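Local coordinates for secreted effector protein SifA (Salmonella typhimurium, PDB 3CXB), which is an effector that interacts with host PLEKHM2 and is required for endosomal tubulation and the formation of Salmonella-induced filaments in infected epithelial cells, at residues Asn88-Ala94 / Lys149-Ser153; Met144-Arg150 / Pro161-Asn167; Ile258-Lys263 / Val291-Ser295. All coordinates share one frame; numbering follows the deposited sequence.

Interaction 1: residues Asn88-Ala94 / Lys149-Ser153; sequences NPHENDA and KRRYS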
ATOM      1  N   ASN A  88       7.674  10.243 -12.353  1.00 66.59           N
ATOM      2  CA  ASN A  88       7.153   9.495 -13.496  1.00 73.56           C
ATOM      3  C   ASN A  88       7.842  10.074 -14.716  1.00 78.30           C
ATOM      4  O   ASN A  88       7.675  11.252 -15.021  1.00 78.64           O
ATOM      5  CB  ASN A  88       5.657   9.697 -13.648  1.00 69.84           C
ATOM      6  CG  ASN A  88       4.913   9.362 -12.404  1.00 70.52           C
ATOM      7  OD1 ASN A  88       4.929  10.128 -11.442  1.00 69.81           O
ATOM      8  ND2 ASN A  88       4.263   8.200 -12.392  1.00 69.06           N
ATOM      9  N   PRO A  89       8.613   9.253 -15.443  1.00 85.93           N
ATOM     10  CA  PRO A  89       9.295   9.791 -16.620  1.00 91.46           C
ATOM     11  C   PRO A  89       8.361  10.591 -17.521  1.00 96.58           C
ATOM     12  O   PRO A  89       7.323  10.090 -17.948  1.00 98.24           O
ATOM     13  CB  PRO A  89       9.852   8.537 -17.297  1.00 88.69           C
ATOM     14  CG  PRO A  89       8.852   7.490 -16.927  1.00 86.26           C
ATOM     15  CD  PRO A  89       8.627   7.780 -15.464  1.00 84.53           C
ATOM     16  N   HIS A  90       8.735  11.842 -17.782  1.00108.74           N
ATOM     17  CA  HIS A  90       7.950  12.725 -18.631  1.00123.83           C
ATOM     18  C   HIS A  90       6.474  12.602 -18.277  1.00123.63           C
ATOM     19  O   HIS A  90       5.612  12.524 -19.152  1.00125.71           O
ATOM     20  CB  HIS A  90       8.182  12.371 -20.105  1.00141.86           C
ATOM     21  CG  HIS A  90       9.618  12.469 -20.533  1.00160.99           C
ATOM     22  ND1 HIS A  90      10.625  11.745 -19.931  1.00167.29           N
ATOM     23  CD2 HIS A  90      10.213  13.206 -21.502  1.00167.36           C
ATOM     24  CE1 HIS A  90      11.778  12.031 -20.509  1.00175.71           C
ATOM     25  NE2 HIS A  90      11.555  12.915 -21.466  1.00175.73           N
ATOM     26  N   GLU A  91       6.203  12.581 -16.975  1.00124.56           N
ATOM     27  CA  GLU A  91       4.849  12.464 -16.448  1.00123.79           C
ATOM     28  C   GLU A  91       4.055  11.315 -17.058  1.00120.64           C
ATOM     29  O   GLU A  91       2.825  11.371 -17.153  1.00120.58           O
ATOM     30  CB  GLU A  91       4.096  13.781 -16.627  1.00128.60           C
ATOM     31  CG  GLU A  91       4.694  14.933 -15.825  1.00135.20           C
ATOM     32  CD  GLU A  91       3.659  15.672 -14.994  1.00138.59           C
ATOM     33  OE1 GLU A  91       4.027  16.668 -14.337  1.00140.89           O
ATOM     34  OE2 GLU A  91       2.479  15.252 -14.998  1.00140.92           O
ATOM     35  N   ASN A  92       4.774  10.271 -17.465  1.00117.65           N
ATOM     36  CA  ASN A  92       4.160   9.084 -18.048  1.00113.09           C
ATOM     37  C   ASN A  92       3.638   8.209 -16.911  1.00102.23           C
ATOM     38  O   ASN A  92       4.334   7.335 -16.398  1.00100.79           O
ATOM     39  CB  ASN A  92       5.182   8.301 -18.877  1.00127.77           C
ATOM     40  CG  ASN A  92       4.574   7.085 -19.559  1.00138.05           C
ATOM     41  OD1 ASN A  92       5.284   6.275 -20.165  1.00145.68           O
ATOM     42  ND2 ASN A  92       3.253   6.952 -19.468  1.00145.57           N
ATOM     43  N   ASP A  93       2.400   8.470 -16.530  1.00 87.94           N
ATOM     44  CA  ASP A  93       1.731   7.759 -15.457  1.00 77.27           C
ATOM     45  C   ASP A  93       1.888   6.226 -15.491  1.00 74.97           C
ATOM     46  O   ASP A  93       1.925   5.564 -14.448  1.00 68.64           O
ATOM     47  CB  ASP A  93       0.260   8.137 -15.503  1.00 67.06           C
ATOM     48  CG  ASP A  93      -0.431   7.886 -14.211  1.00 60.33           C
ATOM     49  OD1 ASP A  93       0.174   8.184 -13.164  1.00 56.57           O
ATOM     50  OD2 ASP A  93      -1.576   7.406 -14.241  1.00 57.15           O
ATOM     51  N   ALA A  94       1.973   5.662 -16.691  1.00 71.38           N
ATOM     52  CA  ALA A  94       2.109   4.219 -16.842  1.00 63.89           C
ATOM     53  C   ALA A  94       3.336   3.676 -16.121  1.00 58.21           C
ATOM     54  O   ALA A  94       3.385   2.500 -15.765  1.00 55.42           O
ATOM     55  CB  ALA A  94       2.173   3.849 -18.323  1.00 63.07           C
ATOM     56  N   LYS A 149      -2.361   3.001 -11.674  1.00 51.00           N
ATOM     57  CA  LYS A 149      -1.100   3.696 -11.873  1.00 51.56           C
ATOM     58  C   LYS A 149      -0.941   4.639 -10.689  1.00 50.21           C
ATOM     59  O   LYS A 149      -1.889   4.860  -9.931  1.00 48.55           O
ATOM     60  CB  LYS A 149      -1.108   4.458 -13.195  1.00 55.23           C
ATOM     61  CG  LYS A 149      -1.083   3.524 -14.393  1.00 59.29           C
ATOM     62  CD  LYS A 149      -1.137   4.262 -15.722  1.00 64.59           C
ATOM     63  CE  LYS A 149      -1.270   3.280 -16.894  1.00 69.20           C
ATOM     64  NZ  LYS A 149      -1.438   3.954 -18.217  1.00 71.94           N
ATOM     65  N   ARG A 150       0.257   5.178 -10.500  1.00 51.11           N
ATOM     66  CA  ARG A 150       0.454   6.061  -9.363  1.00 51.95           C
ATOM     67  C   ARG A 150       1.642   7.001  -9.490  1.00 51.17           C
ATOM     68  O   ARG A 150       2.604   6.703 -10.184  1.00 47.67           O
ATOM     69  CB  ARG A 150       0.595   5.216  -8.102  1.00 55.74           C
ATOM     70  CG  ARG A 150       1.837   4.328  -8.099  1.00 60.31           C
ATOM     71  CD  ARG A 150       1.745   3.211  -7.058  1.00 62.98           C
ATOM     72  NE  ARG A 150       1.243   1.956  -7.617  1.00 67.72           N
ATOM     73  CZ  ARG A 150       0.320   1.198  -7.032  1.00 72.05           C
ATOM     74  NH1 ARG A 150      -0.075   0.067  -7.603  1.00 72.45           N
ATOM     75  NH2 ARG A 150      -0.220   1.581  -5.880  1.00 75.02           N
ATOM     76  N   ARG A 151       1.555   8.143  -8.809  1.00 52.84           N
ATOM     77  CA  ARG A 151       2.616   9.156  -8.826  1.00 52.57           C
ATOM     78  C   ARG A 151       2.870   9.625  -7.388  1.00 49.73           C
ATOM     79  O   ARG A 151       1.967   9.618  -6.559  1.00 48.44           O
ATOM     80  CB  ARG A 151       2.211  10.328  -9.724  1.00 53.85           C
ATOM     81  CG  ARG A 151       0.976  11.085  -9.251  1.00 61.00           C
ATOM     82  CD  ARG A 151       0.603  12.238 -10.199  1.00 64.67           C
ATOM     83  NE  ARG A 151       0.013  11.769 -11.454  1.00 66.46           N
ATOM     84  CZ  ARG A 151       0.600  11.843 -12.645  1.00 67.11           C
ATOM     85  NH1 ARG A 151      -0.029  11.390 -13.719  1.00 64.83           N
ATOM     86  NH2 ARG A 151       1.814  12.372 -12.766  1.00 69.38           N
ATOM     87  N   TYR A 152       4.108  10.008  -7.098  1.00 46.83           N
ATOM     88  CA  TYR A 152       4.499  10.442  -5.762  1.00 47.59           C
ATOM     89  C   TYR A 152       3.628  11.532  -5.158  1.00 49.71           C
ATOM     90  O   TYR A 152       3.318  12.520  -5.818  1.00 51.30           O
ATOM     91  CB  TYR A 152       5.939  10.928  -5.799  1.00 45.43           C
ATOM     92  CG  TYR A 152       6.445  11.450  -4.482  1.00 45.12           C
ATOM     93  CD1 TYR A 152       6.826  10.578  -3.466  1.00 44.24           C
ATOM     94  CD2 TYR A 152       6.551  12.814  -4.253  1.00 45.21           C
ATOM     95  CE1 TYR A 152       7.307  11.044  -2.254  1.00 43.76           C
ATOM     96  CE2 TYR A 152       7.025  13.296  -3.040  1.00 46.45           C
ATOM     97  CZ  TYR A 152       7.405  12.403  -2.042  1.00 45.64           C
ATOM     98  OH  TYR A 152       7.897  12.878  -0.849  1.00 42.29           O
ATOM     99  N   SER A 153       3.245  11.359  -3.899  1.00 50.85           N
ATOM    100  CA  SER A 153       2.432  12.348  -3.198  1.00 51.35           C
ATOM    101  C   SER A 153       3.165  12.714  -1.914  1.00 54.40           C
ATOM    102  O   SER A 153       3.220  11.911  -0.985  1.00 55.89           O
ATOM    103  CB  SER A 153       1.073  11.759  -2.860  1.00 50.42           C
ATOM    104  OG  SER A 153       0.299  12.668  -2.108  1.00 47.59           O
TER
HETATM  105  O   HOH W   1       5.518  11.092  -9.100  1.00 56.53           O
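The amide nitrogen ND2 of Asn-88 bonds in two directions: across the contact to the backbone oxygen of Arg-150, and within its own loop to the backbone oxygen of Thr-95. The bond from Asn-88 ND2 to Arg-150 O is 3.1 Å long and nearly straight (161° at the hydrogen), and the acceptor lies in the plane of the amide. A water bridges Asn-88 OD1 (2.6 Å from the water) to the backbone N of Tyr-152. Together these bonds fix the rotation of the amide.

Arg-151 illustrates a looser kind of pairing. Its chain bends at chi3 (73°), bringing the guanidinium within range of two acids. Asp-93 OD1 sits over one face, 3.3 Å from Arg-151 NH1, with carboxylate and guanidinium planes almost parallel. Glu-91 OE2 lies obliquely and at longer range, 3.7 Å from Arg-151 NH2, on a poorly ordered side chain. Both pairings rest on charge alone, since both oxygens lie well out of the guanidinium plane and no N-H points at them. Asp-93 probably hydrogen-bonds instead to Ser-162 and Thr-163, while its OD2 also touches Lys-149, 3.2 Å from CB. Farther out, the extended lysine chain passes Ala-94, with CD 3.4 Å from Ala-94 CA.

The whole is a surface salt-bridge network of Glu-91, Asp-93 and Arg-151, where the loop linking strands 84-87 and 96-101 meets outer strand 145-153 of the three-stranded antiparallel sheet.

Interaction 2: residues Met144-Arg150 / Pro161-Asn167; sequences MTAMIKR and PSTLCLN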
ATOM      1  N   MET A 144     -12.245  -9.350 -17.249  1.00117.87           N
ATOM      2  CA  MET A 144     -12.049  -7.952 -16.898  1.00110.52           C
ATOM      3  C   MET A 144     -10.708  -7.703 -16.224  1.00 99.82           C
ATOM      4  O   MET A 144     -10.319  -8.433 -15.311  1.00 98.88           O
ATOM      5  CB  MET A 144     -13.178  -7.486 -15.976  1.00120.25           C
ATOM      6  CG  MET A 144     -13.101  -6.023 -15.598  1.00128.33           C
ATOM      7  SD  MET A 144     -13.264  -4.947 -17.032  1.00138.26           S
ATOM      8  CE  MET A 144     -15.024  -4.539 -16.956  1.00148.78           C
ATOM      9  N   THR A 145     -10.001  -6.676 -16.684  1.00 86.40           N
ATOM     10  CA  THR A 145      -8.711  -6.322 -16.108  1.00 74.27           C
ATOM     11  C   THR A 145      -8.776  -4.882 -15.649  1.00 68.79           C
ATOM     12  O   THR A 145      -9.491  -4.069 -16.238  1.00 67.30           O
ATOM     13  CB  THR A 145      -7.569  -6.446 -17.122  1.00 70.94           C
ATOM     14  OG1 THR A 145      -7.555  -7.767 -17.662  1.00 68.28           O
ATOM     15  CG2 THR A 145      -6.231  -6.180 -16.453  1.00 66.93           C
ATOM     16  N   ALA A 146      -8.024  -4.568 -14.601  1.00 63.28           N
ATOM     17  CA  ALA A 146      -7.997  -3.220 -14.056  1.00 59.14           C
ATOM     18  C   ALA A 146      -6.744  -3.033 -13.224  1.00 57.61           C
ATOM     19  O   ALA A 146      -6.484  -3.808 -12.309  1.00 55.91           O
ATOM     20  CB  ALA A 146      -9.221  -2.988 -13.196  1.00 57.30           C
ATOM     21  N   MET A 147      -5.969  -2.005 -13.538  1.00 58.32           N
ATOM     22  CA  MET A 147      -4.750  -1.739 -12.788  1.00 59.90           C
ATOM     23  C   MET A 147      -4.839  -0.344 -12.196  1.00 57.46           C
ATOM     24  O   MET A 147      -5.777   0.403 -12.470  1.00 57.04           O
ATOM     25  CB  MET A 147      -3.529  -1.807 -13.695  1.00 65.90           C
ATOM     26  CG  MET A 147      -3.514  -0.681 -14.697  1.00 74.92           C
ATOM     27  SD  MET A 147      -1.872  -0.218 -15.227  1.00 83.22           S
ATOM     28  CE  MET A 147      -1.851  -1.064 -16.876  1.00 89.14           C
ATOM     29  N   ILE A 148      -3.845   0.006 -11.393  1.00 53.78           N
ATOM     30  CA  ILE A 148      -3.810   1.307 -10.763  1.00 50.93           C
ATOM     31  C   ILE A 148      -2.436   1.895 -10.940  1.00 51.09           C
ATOM     32  O   ILE A 148      -1.462   1.346 -10.428  1.00 49.86           O
ATOM     33  CB  ILE A 148      -4.077   1.228  -9.244  1.00 51.01           C
ATOM     34  CG1 ILE A 148      -5.477   0.700  -8.969  1.00 50.83           C
ATOM     35  CG2 ILE A 148      -3.943   2.607  -8.618  1.00 49.79           C
ATOM     36  CD1 ILE A 148      -5.762   0.558  -7.487  1.00 52.49           C
ATOM     37  N   LYS A 149      -2.361   3.001 -11.674  1.00 51.00           N
ATOM     38  CA  LYS A 149      -1.100   3.696 -11.873  1.00 51.56           C
ATOM     39  C   LYS A 149      -0.941   4.639 -10.689  1.00 50.21           C
ATOM     40  O   LYS A 149      -1.889   4.860  -9.931  1.00 48.55           O
ATOM     41  CB  LYS A 149      -1.108   4.458 -13.195  1.00 55.23           C
ATOM     42  CG  LYS A 149      -1.083   3.524 -14.393  1.00 59.29           C
ATOM     43  CD  LYS A 149      -1.137   4.262 -15.722  1.00 64.59           C
ATOM     44  CE  LYS A 149      -1.270   3.280 -16.894  1.00 69.20           C
ATOM     45  NZ  LYS A 149      -1.438   3.954 -18.217  1.00 71.94           N
ATOM     46  N   ARG A 150       0.257   5.178 -10.500  1.00 51.11           N
ATOM     47  CA  ARG A 150       0.454   6.061  -9.363  1.00 51.95           C
ATOM     48  C   ARG A 150       1.642   7.001  -9.490  1.00 51.17           C
ATOM     49  O   ARG A 150       2.604   6.703 -10.184  1.00 47.67           O
ATOM     50  CB  ARG A 150       0.595   5.216  -8.102  1.00 55.74           C
ATOM     51  CG  ARG A 150       1.837   4.328  -8.099  1.00 60.31           C
ATOM     52  CD  ARG A 150       1.745   3.211  -7.058  1.00 62.98           C
ATOM     53  NE  ARG A 150       1.243   1.956  -7.617  1.00 67.72           N
ATOM     54  CZ  ARG A 150       0.320   1.198  -7.032  1.00 72.05           C
ATOM     55  NH1 ARG A 150      -0.075   0.067  -7.603  1.00 72.45           N
ATOM     56  NH2 ARG A 150      -0.220   1.581  -5.880  1.00 75.02           N
ATOM     57  N   PRO A 161      -2.287   6.113  -5.494  1.00 46.93           N
ATOM     58  CA  PRO A 161      -3.114   5.852  -6.674  1.00 49.07           C
ATOM     59  C   PRO A 161      -3.454   7.122  -7.468  1.00 50.82           C
ATOM     60  O   PRO A 161      -4.362   7.854  -7.093  1.00 49.65           O
ATOM     61  CB  PRO A 161      -4.360   5.203  -6.067  1.00 46.53           C
ATOM     62  CG  PRO A 161      -3.826   4.518  -4.883  1.00 46.99           C
ATOM     63  CD  PRO A 161      -2.908   5.530  -4.297  1.00 46.58           C
ATOM     64  N   SER A 162      -2.744   7.396  -8.559  1.00 50.64           N
ATOM     65  CA  SER A 162      -3.060   8.603  -9.326  1.00 52.00           C
ATOM     66  C   SER A 162      -4.200   8.397 -10.320  1.00 54.26           C
ATOM     67  O   SER A 162      -5.130   9.197 -10.351  1.00 55.57           O
ATOM     68  CB  SER A 162      -1.826   9.135 -10.058  1.00 50.15           C
ATOM     69  OG  SER A 162      -1.449   8.288 -11.112  1.00 50.64           O
ATOM     70  N   THR A 163      -4.145   7.336 -11.127  1.00 54.33           N
ATOM     71  CA  THR A 163      -5.215   7.076 -12.093  1.00 56.43           C
ATOM     72  C   THR A 163      -5.591   5.595 -12.161  1.00 57.20           C
ATOM     73  O   THR A 163      -4.740   4.710 -12.033  1.00 57.37           O
ATOM     74  CB  THR A 163      -4.824   7.523 -13.513  1.00 59.02           C
ATOM     75  OG1 THR A 163      -3.857   6.614 -14.034  1.00 60.58           O
ATOM     76  CG2 THR A 163      -4.214   8.930 -13.505  1.00 61.86           C
ATOM     77  N   LEU A 164      -6.875   5.331 -12.372  1.00 55.98           N
ATOM     78  CA  LEU A 164      -7.388   3.968 -12.464  1.00 52.90           C
ATOM     79  C   LEU A 164      -7.501   3.513 -13.919  1.00 52.76           C
ATOM     80  O   LEU A 164      -8.147   4.169 -14.728  1.00 53.50           O
ATOM     81  CB  LEU A 164      -8.762   3.893 -11.795  1.00 52.28           C
ATOM     82  CG  LEU A 164      -9.570   2.591 -11.798  1.00 51.81           C
ATOM     83  CD1 LEU A 164      -9.937   2.229 -13.205  1.00 52.13           C
ATOM     84  CD2 LEU A 164      -8.776   1.456 -11.166  1.00 52.70           C
ATOM     85  N   CYS A 165      -6.883   2.387 -14.252  1.00 54.26           N
ATOM     86  CA  CYS A 165      -6.957   1.883 -15.617  1.00 58.15           C
ATOM     87  C   CYS A 165      -7.817   0.625 -15.735  1.00 62.53           C
ATOM     88  O   CYS A 165      -7.532  -0.395 -15.115  1.00 61.25           O
ATOM     89  CB  CYS A 165      -5.558   1.591 -16.155  1.00 57.75           C
ATOM     90  SG  CYS A 165      -4.508   3.050 -16.408  1.00 58.97           S
ATOM     91  N   LEU A 166      -8.874   0.718 -16.534  1.00 68.02           N
ATOM     92  CA  LEU A 166      -9.788  -0.394 -16.756  1.00 76.08           C
ATOM     93  C   LEU A 166      -9.668  -0.901 -18.184  1.00 80.56           C
ATOM     94  O   LEU A 166      -9.326  -0.152 -19.098  1.00 78.01           O
ATOM     95  CB  LEU A 166     -11.230   0.046 -16.530  1.00 77.66           C
ATOM     96  CG  LEU A 166     -11.691   0.424 -15.127  1.00 77.96           C
ATOM     97  CD1 LEU A 166     -13.110   0.984 -15.214  1.00 80.32           C
ATOM     98  CD2 LEU A 166     -11.634  -0.792 -14.217  1.00 78.21           C
ATOM     99  N   ASN A 167      -9.970  -2.181 -18.369  1.00 85.16           N
ATOM    100  CA  ASN A 167      -9.912  -2.793 -19.685  1.00 92.96           C
ATOM    101  C   ASN A 167     -11.057  -3.797 -19.839  1.00 97.82           C
ATOM    102  O   ASN A 167     -10.879  -4.997 -19.641  1.00 96.94           O
ATOM    103  CB  ASN A 167      -8.567  -3.490 -19.876  1.00 91.45           C
ATOM    104  CG  ASN A 167      -8.274  -3.790 -21.330  1.00 94.32           C
ATOM    105  OD1 ASN A 167      -9.075  -4.426 -22.021  1.00 94.58           O
ATOM    106  ND2 ASN A 167      -7.124  -3.331 -21.806  1.00 94.00           N
TER
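An antiparallel beta hairpin, made of strands 145-153 and 158-167, is interrupted here by a classic beta bulge, with Ser-162 and Thr-163 both set opposite Lys-149. The regular part of the ladder is centred on Met-147 and Cys-165, a hydrogen-bonded pair: Met-147 N reaches Cys-165 O at 2.7 Å, and Cys-165 N returns to Met-147 O at 2.9 Å. At the bulge the two bonds of Lys-149 go to different residues, its N to Thr-163 O and its O, at 3.0 Å, to Ser-162 N.

The two faces differ in character. On one, Ala-146, Ile-148, Leu-164 and Leu-166 turn to the interior, where helix 283-303 covers part of the face. CG2 of Ile-148 stands anti to its own nitrogen, which sets it alongside the Pro-161 ring, 3.7 Å from CB. On the other, the methylene chain of Lys-149 runs past the sulfur of Cys-165, with CE 3.3 Å from SG, and Met-147 CG packs on Cys-165 CB at 3.4 Å. Thr-163 shares that face, its OG1 3.6 Å from Lys-149 CB, whereas Ser-162 OG lies by the Arg-150 backbone, 3.4 Å from CA.

This split implies that the hairpin packs on helix 283-303 with one face and meets the 88-94 loop with polar groups at the other.

Interaction 3: residues Ile258-Lys263 / Val291-Ser295; sequences IEKMVK and VEAIS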
ATOM      1  N   ILE A 258     -12.082   7.511   3.512  1.00 67.60           N
ATOM      2  CA  ILE A 258     -11.442   7.186   2.243  1.00 65.42           C
ATOM      3  C   ILE A 258     -12.399   6.516   1.251  1.00 65.22           C
ATOM      4  O   ILE A 258     -12.355   6.812   0.061  1.00 63.91           O
ATOM      5  CB  ILE A 258     -10.205   6.283   2.452  1.00 59.86           C
ATOM      6  CG1 ILE A 258      -9.175   7.018   3.307  1.00 57.98           C
ATOM      7  CG2 ILE A 258      -9.602   5.906   1.115  1.00 59.40           C
ATOM      8  CD1 ILE A 258      -7.881   6.287   3.471  1.00 55.49           C
ATOM      9  N   GLU A 259     -13.267   5.627   1.722  1.00 68.07           N
ATOM     10  CA  GLU A 259     -14.195   4.978   0.808  1.00 73.39           C
ATOM     11  C   GLU A 259     -15.103   5.996   0.147  1.00 73.26           C
ATOM     12  O   GLU A 259     -15.177   6.071  -1.078  1.00 72.28           O
ATOM     13  CB  GLU A 259     -15.044   3.947   1.539  1.00 77.64           C
ATOM     14  CG  GLU A 259     -14.246   2.784   2.084  1.00 87.58           C
ATOM     15  CD  GLU A 259     -15.129   1.696   2.659  1.00 91.45           C
ATOM     16  OE1 GLU A 259     -14.575   0.701   3.187  1.00 91.78           O
ATOM     17  OE2 GLU A 259     -16.373   1.842   2.578  1.00 92.85           O
ATOM     18  N   LYS A 260     -15.793   6.780   0.967  1.00 74.89           N
ATOM     19  CA  LYS A 260     -16.703   7.797   0.454  1.00 75.58           C
ATOM     20  C   LYS A 260     -15.860   8.758  -0.382  1.00 72.38           C
ATOM     21  O   LYS A 260     -16.294   9.275  -1.414  1.00 69.73           O
ATOM     22  CB  LYS A 260     -17.373   8.523   1.627  1.00 81.92           C
ATOM     23  CG  LYS A 260     -18.640   9.301   1.277  1.00 91.09           C
ATOM     24  CD  LYS A 260     -18.331  10.602   0.557  1.00101.25           C
ATOM     25  CE  LYS A 260     -19.589  11.421   0.343  1.00108.50           C
ATOM     26  NZ  LYS A 260     -19.276  12.717  -0.305  1.00115.41           N
ATOM     27  N   MET A 261     -14.634   8.961   0.075  1.00 69.36           N
ATOM     28  CA  MET A 261     -13.694   9.831  -0.593  1.00 68.89           C
ATOM     29  C   MET A 261     -13.469   9.385  -2.031  1.00 73.26           C
ATOM     30  O   MET A 261     -13.516  10.195  -2.956  1.00 74.76           O
ATOM     31  CB  MET A 261     -12.374   9.805   0.167  1.00 66.34           C
ATOM     32  CG  MET A 261     -11.849  11.158   0.539  1.00 61.01           C
ATOM     33  SD  MET A 261     -10.597  11.045   1.819  1.00 54.82           S
ATOM     34  CE  MET A 261      -9.092  11.254   0.815  1.00 52.92           C
ATOM     35  N   VAL A 262     -13.219   8.089  -2.213  1.00 76.34           N
ATOM     36  CA  VAL A 262     -12.967   7.530  -3.539  1.00 78.59           C
ATOM     37  C   VAL A 262     -14.236   7.316  -4.354  1.00 80.67           C
ATOM     38  O   VAL A 262     -14.235   7.509  -5.571  1.00 79.32           O
ATOM     39  CB  VAL A 262     -12.199   6.187  -3.446  1.00 80.94           C
ATOM     40  CG1 VAL A 262     -12.932   5.222  -2.536  1.00 81.13           C
ATOM     41  CG2 VAL A 262     -12.051   5.579  -4.832  1.00 80.49           C
ATOM     42  N   LYS A 263     -15.311   6.907  -3.689  1.00 81.63           N
ATOM     43  CA  LYS A 263     -16.583   6.691  -4.372  1.00 83.63           C
ATOM     44  C   LYS A 263     -16.940   7.974  -5.126  1.00 87.02           C
ATOM     45  O   LYS A 263     -17.523   7.931  -6.212  1.00 85.13           O
ATOM     46  CB  LYS A 263     -17.676   6.356  -3.350  1.00 79.94           C
ATOM     47  CG  LYS A 263     -17.403   5.099  -2.546  1.00 78.27           C
ATOM     48  CD  LYS A 263     -18.430   4.899  -1.447  1.00 75.87           C
ATOM     49  CE  LYS A 263     -18.189   3.602  -0.675  1.00 73.02           C
ATOM     50  NZ  LYS A 263     -19.239   3.338   0.361  1.00 69.48           N
ATOM     51  N   VAL A 291     -13.420   0.075  -5.615  1.00 59.39           N
ATOM     52  CA  VAL A 291     -13.351   0.974  -4.477  1.00 57.69           C
ATOM     53  C   VAL A 291     -12.442   0.436  -3.390  1.00 56.14           C
ATOM     54  O   VAL A 291     -11.510   1.122  -2.960  1.00 57.02           O
ATOM     55  CB  VAL A 291     -14.745   1.228  -3.857  1.00 57.68           C
ATOM     56  CG1 VAL A 291     -14.611   2.147  -2.643  1.00 58.29           C
ATOM     57  CG2 VAL A 291     -15.664   1.856  -4.879  1.00 57.03           C
ATOM     58  N   GLU A 292     -12.710  -0.790  -2.954  1.00 54.39           N
ATOM     59  CA  GLU A 292     -11.924  -1.400  -1.895  1.00 53.71           C
ATOM     60  C   GLU A 292     -10.434  -1.514  -2.223  1.00 52.53           C
ATOM     61  O   GLU A 292      -9.576  -1.350  -1.334  1.00 51.51           O
ATOM     62  CB  GLU A 292     -12.484  -2.775  -1.537  1.00 56.37           C
ATOM     63  CG  GLU A 292     -11.768  -3.417  -0.360  1.00 62.63           C
ATOM     64  CD  GLU A 292     -12.305  -4.794  -0.008  1.00 66.40           C
ATOM     65  OE1 GLU A 292     -13.546  -4.930   0.111  1.00 70.55           O
ATOM     66  OE2 GLU A 292     -11.489  -5.733   0.163  1.00 64.95           O
ATOM     67  N   ALA A 293     -10.111  -1.787  -3.485  1.00 48.67           N
ATOM     68  CA  ALA A 293      -8.713  -1.903  -3.874  1.00 47.86           C
ATOM     69  C   ALA A 293      -8.029  -0.550  -3.770  1.00 47.88           C
ATOM     70  O   ALA A 293      -6.951  -0.444  -3.187  1.00 46.43           O
ATOM     71  CB  ALA A 293      -8.594  -2.433  -5.280  1.00 45.70           C
ATOM     72  N   ILE A 294      -8.652   0.488  -4.325  1.00 48.01           N
ATOM     73  CA  ILE A 294      -8.069   1.833  -4.275  1.00 49.57           C
ATOM     74  C   ILE A 294      -7.962   2.363  -2.838  1.00 47.69           C
ATOM     75  O   ILE A 294      -6.945   2.947  -2.431  1.00 46.41           O
ATOM     76  CB  ILE A 294      -8.887   2.842  -5.115  1.00 51.65           C
ATOM     77  CG1 ILE A 294      -9.083   2.299  -6.537  1.00 54.05           C
ATOM     78  CG2 ILE A 294      -8.144   4.179  -5.179  1.00 48.88           C
ATOM     79  CD1 ILE A 294     -10.024   3.138  -7.404  1.00 56.16           C
ATOM     80  N   SER A 295      -9.013   2.149  -2.062  1.00 45.62           N
ATOM     81  CA  SER A 295      -9.001   2.609  -0.696  1.00 43.83           C
ATOM     82  C   SER A 295      -7.856   1.950   0.057  1.00 44.29           C
ATOM     83  O   SER A 295      -7.038   2.644   0.652  1.00 45.66           O
ATOM     84  CB  SER A 295     -10.343   2.317  -0.032  1.00 42.03           C
ATOM     85  OG  SER A 295     -11.380   3.036  -0.687  1.00 37.60           O
TER
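Val-262 of helix 258-267 and Ile-294 of helix 283-303 meet where the two helices cross steeply, the directions of segments 258-263 and 291-295 lying 116° apart. This is a helix-helix crossing in the buried part of the fold, and the segment axes come within 9.3 Å of one another, a spacing filled by small and branched side chains.

The close-packed part centres on Val-262. Its CG2, anti to the backbone nitrogen, leans obliquely on Ile-294 and comes 4.1 Å from its CD1. The other methyl, CG1, is turned to Val-291 and the Ser-295 hydroxyl, but these contacts are doubtful because CG1 sits too near the backbone of its own helix in the model. One turn earlier, Ile-258 lays CG2 against the backbone of the second helix, 3.8 Å from Ser-295 CA. The buried cluster is completed by other helices: Ile-181 of helix 180-187 touches Val-262, while Trp-197 and Tyr-205 of helix 197-220 touch Ile-258 and Ser-295.

Along the outer margin the packing is looser. Glu-259 and Lys-263 stand one turn apart and stretch alongside each other with extended chains. Their charged ends, Glu-259 OE2 and Lys-263 NZ, make a long ion pair of 3.9 Å within the same helix and so add little to the crossing. Nearer the backbone, Glu-259 brushes the second helix, its CA 3.7 Å from Ser-295 OG.

The hydroxyl of Ser-295 is a buried polar group in a mostly apolar interface, and it is satisfied inside its own helix. With OG set beside the backbone nitrogen (chi1 -63°), it donates to Val-291 O at 3.0 Å from above the carbonyl plane, and the same oxygen takes the helical bond from Ser-295 N at 2.8 Å.

Overall arrangement
The three contacts form a chain running from the surface inward. Interactions 1 and 2 share Lys-149 and Arg-150 on strand 145-153; their centres are about 13 Å apart, and Asp-93 of the first probably hydrogen-bonds to Thr-163 of the second. Interaction 2 in turn touches interaction 3, also about 13 Å away between centres, where Ile-148 and Pro-161 pack on Ile-294. Interactions 1 and 3 do not meet, their nearest atoms being about 8 Å apart. Along the sequence, interaction 3 opens after the other two have closed. The three-stranded sheet thus lies between the loop of the five-stranded sheet and helix 283-303, which in turn packs against helix 258-267.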